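Side-chain contacts in uncharacterized protein (Bacteroides vulgatus, PDB 4FMR), which is of unknown function but probably binds DNA through an HU/IHF-like domain, which is joined to an Ig-like DUF4469 domain: residues L161-A164 and S169-V172; A68-E73 and N100-S105; I33-I38 and L56-M61; Q26-R31 and D122-R127. All coordinates share one frame; numbering follows the deposited sequence. Where two conformers were deposited one is given.

Contact 1. Residues L161-A164 and S169-V172; sequences LTVA and SVGV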
# COMPACT_ATOMS: atom_id res chain seq x y z
N LEU B 161 -0.56 1.10 28.63
CA LEU B 161 -1.68 0.44 27.95
C LEU B 161 -2.16 -0.84 28.66
O LEU B 161 -3.20 -1.36 28.25
CB LEU B 161 -1.27 0.09 26.49
CG LEU B 161 -1.05 1.26 25.52
CD1 LEU B 161 -0.77 0.75 24.10
CD2 LEU B 161 -2.28 2.17 25.46
N THR B 162 -1.44 -1.32 29.73
CA THR B 162 -1.78 -2.54 30.48
C THR B 162 -3.26 -2.56 30.85
O THR B 162 -3.75 -1.61 31.46
CB THR B 162 -0.91 -2.70 31.75
OG1 THR B 162 0.46 -2.64 31.40
CG2 THR B 162 -1.16 -4.02 32.49
N VAL B 163 -3.97 -3.63 30.47
CA VAL B 163 -5.39 -3.79 30.80
C VAL B 163 -5.47 -4.40 32.23
O VAL B 163 -5.00 -5.51 32.45
CB VAL B 163 -6.15 -4.62 29.72
CG1 VAL B 163 -7.57 -4.93 30.16
CG2 VAL B 163 -6.15 -3.90 28.37
N ALA B 164 -5.95 -3.62 33.19
CA ALA B 164 -6.03 -4.05 34.60
C ALA B 164 -7.22 -3.41 35.30
O ALA B 164 -7.71 -2.37 34.86
CB ALA B 164 -4.74 -3.71 35.34
N SER B 169 -15.99 -2.69 32.61
CA SER B 169 -15.74 -1.91 31.37
C SER B 169 -14.27 -2.04 30.87
O SER B 169 -14.00 -1.73 29.72
CB SER B 169 -16.07 -0.43 31.59
OG SER B 169 -15.21 0.14 32.56
N VAL B 170 -13.35 -2.48 31.74
CA VAL B 170 -11.91 -2.65 31.46
C VAL B 170 -11.73 -3.67 30.31
O VAL B 170 -12.40 -4.70 30.28
CB VAL B 170 -11.20 -3.06 32.78
CG1 VAL B 170 -9.87 -3.76 32.56
CG2 VAL B 170 -11.04 -1.87 33.73
N GLY B 171 -10.88 -3.33 29.34
CA GLY B 171 -10.64 -4.16 28.17
C GLY B 171 -10.50 -3.39 26.87
O GLY B 171 -10.40 -2.16 26.85
N VAL B 172 -10.46 -4.15 25.77
CA VAL B 172 -10.32 -3.60 24.42
C VAL B 172 -11.65 -3.77 23.69
O VAL B 172 -12.25 -4.84 23.74
CB VAL B 172 -9.14 -4.22 23.62
CG1 VAL B 172 -8.87 -3.41 22.36
CG2 VAL B 172 -7.88 -4.29 24.49
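Val163 turns CG1 anti to its own backbone N (chi1 173°), and Val170 does the same with its CG1 (chi1 158°), which brings these two methyls together at 3.5 Å. The side chains of Val163 and Val170 pass antiparallel, and one branch of each makes the touch. The same Val163 methyl lies 3.7 Å from Gly171 CA, over a backbone that carries no side chain. At Gly171 the backbone angles (phi 140°) would drive a CB against the carbonyl O of Val170, reason enough for a glycine there. The other Val163 branch, CG2, reaches Val172 CG2 more loosely at 4.3 Å, and both valines also rest on Ile190 of strand 190-193. Val170 CG1 sits beside a carbonyl as well, 3.4 Å from Ala164 O, with Val170 CG2 at 3.6 Å from the same oxygen. No hydrogen bond joins residues 161-164 to 169-172; backbone polar atoms find partners outside the two segments, Val163 N on Asn193 OD1 and Ala164 N on Thr217 OG1. Between this loop and the start of strand 171-176, in the Ig-like domain, the contact is therefore van der Waals only, while the hydrogen bonds to Asn193 and Thr217 also tie the loop.

Contact 2. Residues A68-E73 and N100-S105; sequences ALMNGE and NSIYVS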
# COMPACT_ATOMS: atom_id res chain seq x y z
N ALA B 68 -9.46 -6.17 -13.71
CA ALA B 68 -8.13 -5.93 -14.28
C ALA B 68 -7.05 -6.50 -13.37
O ALA B 68 -6.17 -7.19 -13.84
CB ALA B 68 -7.91 -4.44 -14.50
N LEU B 69 -7.14 -6.22 -12.06
CA LEU B 69 -6.19 -6.70 -11.06
C LEU B 69 -6.19 -8.21 -10.93
O LEU B 69 -5.12 -8.84 -10.83
CB LEU B 69 -6.52 -6.08 -9.70
CG LEU B 69 -6.14 -4.62 -9.55
CD1 LEU B 69 -6.83 -4.01 -8.37
CD2 LEU B 69 -4.61 -4.44 -9.50
N MSE B 70 -7.40 -8.80 -10.95
CA MSE B 70 -7.62 -10.23 -10.77
C MSE B 70 -7.31 -11.01 -12.05
O MSE B 70 -7.25 -12.23 -12.01
CB MSE B 70 -9.05 -10.50 -10.26
CG MSE B 70 -9.24 -10.08 -8.80
SE MSE B 70 -7.87 -10.89 -7.66
CE MSE B 70 -6.78 -9.36 -7.26
N ASN B 71 -7.00 -10.31 -13.15
CA ASN B 71 -6.55 -10.94 -14.37
C ASN B 71 -5.09 -10.52 -14.64
O ASN B 71 -4.57 -10.73 -15.73
CB ASN B 71 -7.51 -10.68 -15.54
CG ASN B 71 -8.75 -11.54 -15.35
OD1 ASN B 71 -8.74 -12.75 -15.63
ND2 ASN B 71 -9.78 -10.98 -14.69
N GLY B 72 -4.40 -10.07 -13.60
CA GLY B 72 -2.97 -9.86 -13.60
C GLY B 72 -2.41 -8.61 -14.23
O GLY B 72 -1.21 -8.54 -14.50
N GLU B 73 -3.27 -7.61 -14.44
CA GLU B 73 -2.82 -6.35 -14.97
C GLU B 73 -2.43 -5.41 -13.81
O GLU B 73 -2.97 -5.51 -12.71
CB GLU B 73 -3.91 -5.72 -15.84
CG GLU B 73 -4.38 -6.56 -17.02
CD GLU B 73 -5.60 -6.02 -17.76
OE1 GLU B 73 -6.37 -5.27 -17.13
OE2 GLU B 73 -5.80 -6.36 -18.95
N ASN B 100 -0.96 -20.61 0.51
CA ASN B 100 -0.77 -19.47 -0.39
C ASN B 100 -2.00 -18.63 -0.48
O ASN B 100 -3.12 -19.14 -0.40
CB ASN B 100 -0.37 -19.94 -1.79
CG ASN B 100 0.87 -20.79 -1.85
OD1 ASN B 100 0.81 -21.96 -2.26
ND2 ASN B 100 2.01 -20.22 -1.46
N SER B 101 -1.79 -17.32 -0.66
CA SER B 101 -2.85 -16.34 -0.81
C SER B 101 -2.45 -15.23 -1.78
O SER B 101 -1.27 -15.01 -2.09
CB SER B 101 -3.23 -15.75 0.55
OG SER B 101 -2.16 -15.08 1.20
N ILE B 102 -3.47 -14.55 -2.28
CA ILE B 102 -3.41 -13.40 -3.15
C ILE B 102 -3.80 -12.17 -2.35
O ILE B 102 -4.68 -12.24 -1.49
CB ILE B 102 -4.35 -13.58 -4.39
CG1 ILE B 102 -4.15 -14.93 -5.12
CG2 ILE B 102 -4.28 -12.37 -5.36
CD1 ILE B 102 -5.33 -15.30 -6.11
N TYR B 103 -3.14 -11.05 -2.62
CA TYR B 103 -3.47 -9.74 -2.11
C TYR B 103 -3.12 -8.76 -3.20
O TYR B 103 -2.47 -9.13 -4.19
CB TYR B 103 -2.81 -9.41 -0.75
CG TYR B 103 -1.31 -9.18 -0.82
CD1 TYR B 103 -0.41 -10.25 -0.80
CD2 TYR B 103 -0.79 -7.89 -0.89
CE1 TYR B 103 0.97 -10.04 -0.84
CE2 TYR B 103 0.59 -7.67 -0.95
CZ TYR B 103 1.46 -8.74 -0.90
OH TYR B 103 2.81 -8.51 -0.95
N VAL B 104 -3.58 -7.54 -3.05
CA VAL B 104 -3.25 -6.48 -3.99
C VAL B 104 -2.39 -5.49 -3.24
O VAL B 104 -2.78 -4.99 -2.18
CB VAL B 104 -4.53 -5.83 -4.63
CG1 VAL B 104 -4.19 -4.61 -5.49
CG2 VAL B 104 -5.31 -6.84 -5.43
N SER B 105 -1.22 -5.25 -3.76
CA SER B 105 -0.30 -4.26 -3.23
C SER B 105 -0.64 -2.89 -3.82
O SER B 105 -0.75 -2.77 -5.04
CB SER B 105 1.14 -4.64 -3.56
OG SER B 105 1.98 -3.79 -2.79
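A Schellman motif closes helix 51-70 where the helix faces strand 101-108 of the three-stranded antiparallel sheet. Glu73 N bonds to Ala68 O at 3.0 Å and Gly72 N to Leu69 O at 3.1 Å, with Gly72 at positive phi (80°). The last turn before this cap supplies the apolar contact. Val104 is gripped on both branches: its CG1 meets Leu69 CD1 and CD2, each at 4.0 Å, the two side chains crossing at about a right angle, while its CG2 meets the selenomethionine Met70 CE at 3.4 Å, a short approach for two methyls. Bends at chi2 (-53°) and chi3 of Met70 fold its methyl toward the strand, and the same CE lies 4.3 Å from Ile102 CG2. Ile102 and Val104 alternate with Tyr103, whose CB points away from the helix and whose ring makes a cation-pi contact with Arg87. The second subunit adds to the site, Leu112 of that chain packing on Leu69 and its Thr119 on Met70. A helix end packed on a three-stranded antiparallel sheet, beside a partner chain, is consistent with the intertwined dimer of HU/IHF-like proteins.

Contact 3. Residues I33-I38 and L56-M61; sequences IDKEII and LGIELM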
# COMPACT_ATOMS: atom_id res chain seq x y z
N ILE B 33 -13.85 8.59 6.45
CA ILE B 33 -14.91 8.82 5.47
C ILE B 33 -15.01 7.58 4.55
O ILE B 33 -14.02 6.84 4.34
CB ILE B 33 -14.75 10.14 4.66
CG1 ILE B 33 -13.60 10.07 3.62
CG2 ILE B 33 -14.65 11.36 5.59
CD1 ILE B 33 -13.67 11.17 2.58
N ASP B 34 -16.22 7.36 4.01
CA ASP B 34 -16.53 6.25 3.12
C ASP B 34 -17.08 6.80 1.81
O ASP B 34 -17.08 8.02 1.63
CB ASP B 34 -17.53 5.28 3.79
CG ASP B 34 -18.83 5.91 4.28
OD1 ASP B 34 -19.07 7.12 3.98
OD2 ASP B 34 -19.59 5.23 5.00
N LYS B 35 -17.61 5.93 0.94
CA LYS B 35 -18.14 6.29 -0.38
C LYS B 35 -19.29 7.28 -0.30
O LYS B 35 -19.36 8.16 -1.16
CB LYS B 35 -18.60 5.05 -1.16
CG LYS B 35 -17.42 4.39 -1.88
CD LYS B 35 -17.86 3.32 -2.90
CE LYS B 35 -17.81 1.93 -2.32
NZ LYS B 35 -18.12 0.90 -3.35
N GLU B 36 -20.15 7.16 0.73
CA GLU B 36 -21.30 8.04 0.92
C GLU B 36 -20.86 9.49 1.13
O GLU B 36 -21.41 10.37 0.49
CB GLU B 36 -22.18 7.57 2.10
CG GLU B 36 -23.48 8.37 2.16
CD GLU B 36 -24.35 8.33 3.41
OE1 GLU B 36 -23.86 7.95 4.50
OE2 GLU B 36 -25.52 8.76 3.30
N ILE B 37 -19.86 9.73 1.98
CA ILE B 37 -19.36 11.09 2.26
C ILE B 37 -18.60 11.64 1.01
O ILE B 37 -18.80 12.80 0.64
CB ILE B 37 -18.48 11.08 3.55
CG1 ILE B 37 -19.36 10.72 4.79
CG2 ILE B 37 -17.78 12.43 3.77
CD1 ILE B 37 -18.60 9.90 5.90
N ILE B 38 -17.78 10.78 0.36
CA ILE B 38 -17.05 11.11 -0.86
C ILE B 38 -18.03 11.62 -1.89
O ILE B 38 -17.83 12.69 -2.42
CB ILE B 38 -16.21 9.91 -1.38
CG1 ILE B 38 -15.05 9.60 -0.43
CG2 ILE B 38 -15.71 10.15 -2.84
CD1 ILE B 38 -14.38 8.26 -0.65
N LEU B 56 -23.13 5.39 -9.63
CA LEU B 56 -23.06 4.35 -10.65
C LEU B 56 -21.64 4.29 -11.27
O LEU B 56 -21.08 3.20 -11.39
CB LEU B 56 -24.14 4.58 -11.74
CG LEU B 56 -23.95 3.86 -13.10
CD1 LEU B 56 -24.24 2.36 -13.00
CD2 LEU B 56 -24.84 4.47 -14.16
N GLY B 57 -21.05 5.44 -11.60
CA GLY B 57 -19.69 5.54 -12.12
C GLY B 57 -18.64 4.93 -11.21
O GLY B 57 -17.76 4.21 -11.68
N ILE B 58 -18.74 5.19 -9.89
CA ILE B 58 -17.81 4.66 -8.88
C ILE B 58 -17.94 3.12 -8.83
O ILE B 58 -16.90 2.47 -8.87
CB ILE B 58 -17.97 5.30 -7.47
CG1 ILE B 58 -17.54 6.78 -7.49
CG2 ILE B 58 -17.15 4.49 -6.40
CD1 ILE B 58 -17.64 7.54 -6.12
N GLU B 59 -19.18 2.56 -8.81
CA GLU B 59 -19.35 1.10 -8.80
C GLU B 59 -18.76 0.47 -10.07
O GLU B 59 -18.12 -0.57 -9.98
CB GLU B 59 -20.83 0.65 -8.64
CG GLU B 59 -21.40 0.92 -7.25
CD GLU B 59 -20.56 0.43 -6.08
OE1 GLU B 59 -20.42 -0.81 -5.93
OE2 GLU B 59 -20.05 1.28 -5.30
N LEU B 60 -18.96 1.12 -11.21
CA LEU B 60 -18.49 0.71 -12.53
C LEU B 60 -16.96 0.75 -12.58
O LEU B 60 -16.34 -0.20 -13.07
CB LEU B 60 -19.12 1.67 -13.58
CG LEU B 60 -19.05 1.31 -15.06
CD1 LEU B 60 -19.55 -0.13 -15.34
CD2 LEU B 60 -19.90 2.29 -15.88
N MSE B 61 -16.36 1.84 -12.05
CA MSE B 61 -14.91 2.00 -12.03
C MSE B 61 -14.28 0.90 -11.13
O MSE B 61 -13.27 0.32 -11.51
CB MSE B 61 -14.56 3.43 -11.56
CG MSE B 61 -13.07 3.72 -11.46
SE MSE B 61 -12.40 3.22 -9.71
CE MSE B 61 -13.40 4.50 -8.59
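Lys35 and Ile58 form the close-packed half of this contact: Lys35 CD lies 3.8 Å from Ile58 CG2, and the two side chains lie alongside, running opposite ways. That methyl stands anti to the Ile58 backbone N, and Ile58 rests in addition on Leu39 and Met42 of helix 35-45, which makes its side a buried one. Ile38 packs on Met61 of the second subunit.

The other half is polar and more open, with Glu59 exposed, although Lys35 also touches Gly78 of the second subunit. Beyond CD the lysine bends at chi3 (-96°) and carries NZ out to Glu59, whose own chain is bent at chi2 (-50°). NZ meets Glu59 OE2 at 2.8 Å, a salt bridge and hydrogen bond that uses the syn lone pair of OE2, on the side of OE1, which stays 3.9 Å from NZ. The amine has a second anionic partner in Glu62 OE1, one turn further along helix 51-70, and these two carboxylates would be expected to hold it charged. A methionine in place of Lys35 would probably still lie against Ile58 but would leave Glu59 and Glu62 without the cation they share.

At the start of helix 35-45, Asp34 is the N-cap residue, its OD1 accepting a weak bond from Ile37 N at 3.4 Å. Two successive helices joined by a short turn and meeting through Ile58, with an ion pair at the outer edge, are consistent with the helical pair of HU/IHF-like domains.

Contact 4. Residues Q26-R31 and D122-R127; sequences QLETTR and DVLGER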
# COMPACT_ATOMS: atom_id res chain seq x y z
N GLN B 26 3.31 11.15 14.63
CA GLN B 26 2.05 10.41 14.69
C GLN B 26 0.93 11.32 14.27
O GLN B 26 0.68 12.30 14.95
CB GLN B 26 1.80 9.85 16.10
CG GLN B 26 0.45 9.11 16.24
CD GLN B 26 -0.09 9.02 17.65
OE1 GLN B 26 -0.27 10.02 18.35
NE2 GLN B 26 -0.50 7.84 18.03
N LEU B 27 0.23 10.97 13.16
CA LEU B 27 -0.90 11.76 12.67
C LEU B 27 -2.02 11.80 13.69
O LEU B 27 -2.35 10.79 14.29
CB LEU B 27 -1.44 11.22 11.32
CG LEU B 27 -2.68 11.93 10.68
CD1 LEU B 27 -2.35 13.33 10.21
CD2 LEU B 27 -3.27 11.10 9.53
N GLU B 28 -2.57 13.00 13.90
CA GLU B 28 -3.76 13.25 14.69
C GLU B 28 -4.89 13.14 13.68
O GLU B 28 -5.09 14.06 12.87
CB GLU B 28 -3.67 14.60 15.40
CG GLU B 28 -4.78 14.86 16.40
CD GLU B 28 -4.83 16.26 16.99
OE1 GLU B 28 -4.81 17.24 16.21
OE2 GLU B 28 -4.96 16.37 18.23
N THR B 29 -5.55 11.96 13.63
CA THR B 29 -6.59 11.66 12.65
C THR B 29 -7.84 12.54 12.90
O THR B 29 -8.30 12.68 14.03
CB THR B 29 -6.94 10.17 12.64
OG1 THR B 29 -5.72 9.43 12.78
CG2 THR B 29 -7.63 9.73 11.33
N THR B 30 -8.34 13.15 11.81
CA THR B 30 -9.49 14.06 11.81
C THR B 30 -10.78 13.26 12.03
O THR B 30 -11.53 13.55 12.97
CB THR B 30 -9.52 14.86 10.48
OG1 THR B 30 -8.28 15.54 10.32
CG2 THR B 30 -10.68 15.87 10.41
N ARG B 31 -11.02 12.25 11.16
CA ARG B 31 -12.20 11.37 11.12
C ARG B 31 -12.02 10.36 9.99
O ARG B 31 -11.00 10.39 9.30
CB ARG B 31 -13.51 12.19 10.91
CG ARG B 31 -13.62 12.92 9.56
CD ARG B 31 -14.80 13.87 9.48
NE ARG B 31 -14.59 15.09 10.27
CZ ARG B 31 -14.30 16.29 9.77
NH1 ARG B 31 -14.22 16.46 8.46
NH2 ARG B 31 -14.11 17.32 10.58
N ASP B 122 2.00 20.47 10.71
CA ASP B 122 1.91 21.31 11.90
C ASP B 122 2.21 20.42 13.11
O ASP B 122 1.35 19.62 13.51
CB ASP B 122 0.53 21.99 11.97
CG ASP B 122 0.17 22.70 13.27
OD1 ASP B 122 1.08 23.30 13.90
OD2 ASP B 122 -1.03 22.70 13.63
N VAL B 123 3.46 20.50 13.63
CA VAL B 123 3.96 19.71 14.76
C VAL B 123 3.37 20.30 16.05
O VAL B 123 3.59 21.47 16.36
CB VAL B 123 5.51 19.63 14.79
CG1 VAL B 123 6.01 18.79 15.97
CG2 VAL B 123 6.06 19.07 13.48
N LEU B 124 2.60 19.48 16.79
CA LEU B 124 1.91 19.87 18.03
C LEU B 124 2.78 19.62 19.28
O LEU B 124 2.39 19.98 20.39
CB LEU B 124 0.58 19.09 18.18
CG LEU B 124 -0.43 19.08 17.03
CD1 LEU B 124 -1.52 18.07 17.29
CD2 LEU B 124 -1.06 20.45 16.82
N GLY B 125 3.94 19.00 19.06
CA GLY B 125 4.87 18.63 20.12
C GLY B 125 4.58 17.23 20.62
O GLY B 125 4.11 16.38 19.86
N GLU B 126 4.86 16.97 21.91
CA GLU B 126 4.59 15.68 22.54
C GLU B 126 3.16 15.63 23.04
O GLU B 126 2.60 16.68 23.36
CB GLU B 126 5.58 15.40 23.68
CG GLU B 126 6.93 14.92 23.17
CD GLU B 126 8.00 14.75 24.22
OE1 GLU B 126 7.80 13.97 25.18
OE2 GLU B 126 9.08 15.37 24.06
N ARG B 127 2.57 14.42 23.09
CA ARG B 127 1.19 14.18 23.55
C ARG B 127 1.04 14.66 25.01
O ARG B 127 1.96 14.49 25.81
CB ARG B 127 0.79 12.70 23.39
CG ARG B 127 0.73 12.25 21.93
CD ARG B 127 -0.06 10.99 21.67
NE ARG B 127 -1.50 11.16 21.90
CZ ARG B 127 -2.45 10.37 21.41
NH1 ARG B 127 -2.12 9.35 20.62
NH2 ARG B 127 -3.72 10.60 21.69
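Gln26 comes first and meets Arg127 at the far end of segment 122-127. Its CG is anti to the backbone N (chi1 178°), and the extended chain carries OE1 to 3.0 Å from Arg127 NH1 and 3.5 Å from Arg127 CD. Amide and guanidinium planes are turned 63° apart, and the side chains cross at about a right angle. The amide is held through its other branch, Gln26 NE2 donating to Gly134 O. Arg127, bent at chi3 (68°), also makes a cation-pi contact with Trp9. A serine in place of Arg127 would probably leave the Trp9 ring without its cation and Gln26 OE1 without the guanidinium beside it. Two residues on, Glu28 extends its carboxylate across Leu124, with OE1 at 3.6 Å from Leu124 CD1, a contact of a polar group with a methyl. Glu28 OE2 stays 6.8 Å from Arg127 NH2, so opposite charges are near without pairing. Further along, Thr30 and Arg31 turn to the second subunit, Arg31 NH1 forming a salt bridge with Glu73 of that chain. Strand 4-12 runs between strands 23-27 and 119-126, bonded to both, so Gln26, Glu28 and Arg127 gather about Trp9 of the central strand, Leu124 beside them.

Contacts 2, 3 and 4 belong to the HU/IHF-like DNA-binding domain, and contact 1 to the Ig-like domain that follows it. Contact 4 spans the longest stretch of chain and encloses contacts 3 and 2, in that order, before contact 1 forms. Contacts 2 and 3 share helix 51-70 at different levels, their centres about 22 Å apart. Contact 1 lies on the far side of the chain's centre from contacts 2 and 3, yet its nearest atoms come within about 9 Å of contact 4. Contacts 2, 3 and 4 all reach the second subunit, whereas contact 1 does not, and contact 4 lies toward the junction with the Ig-like domain.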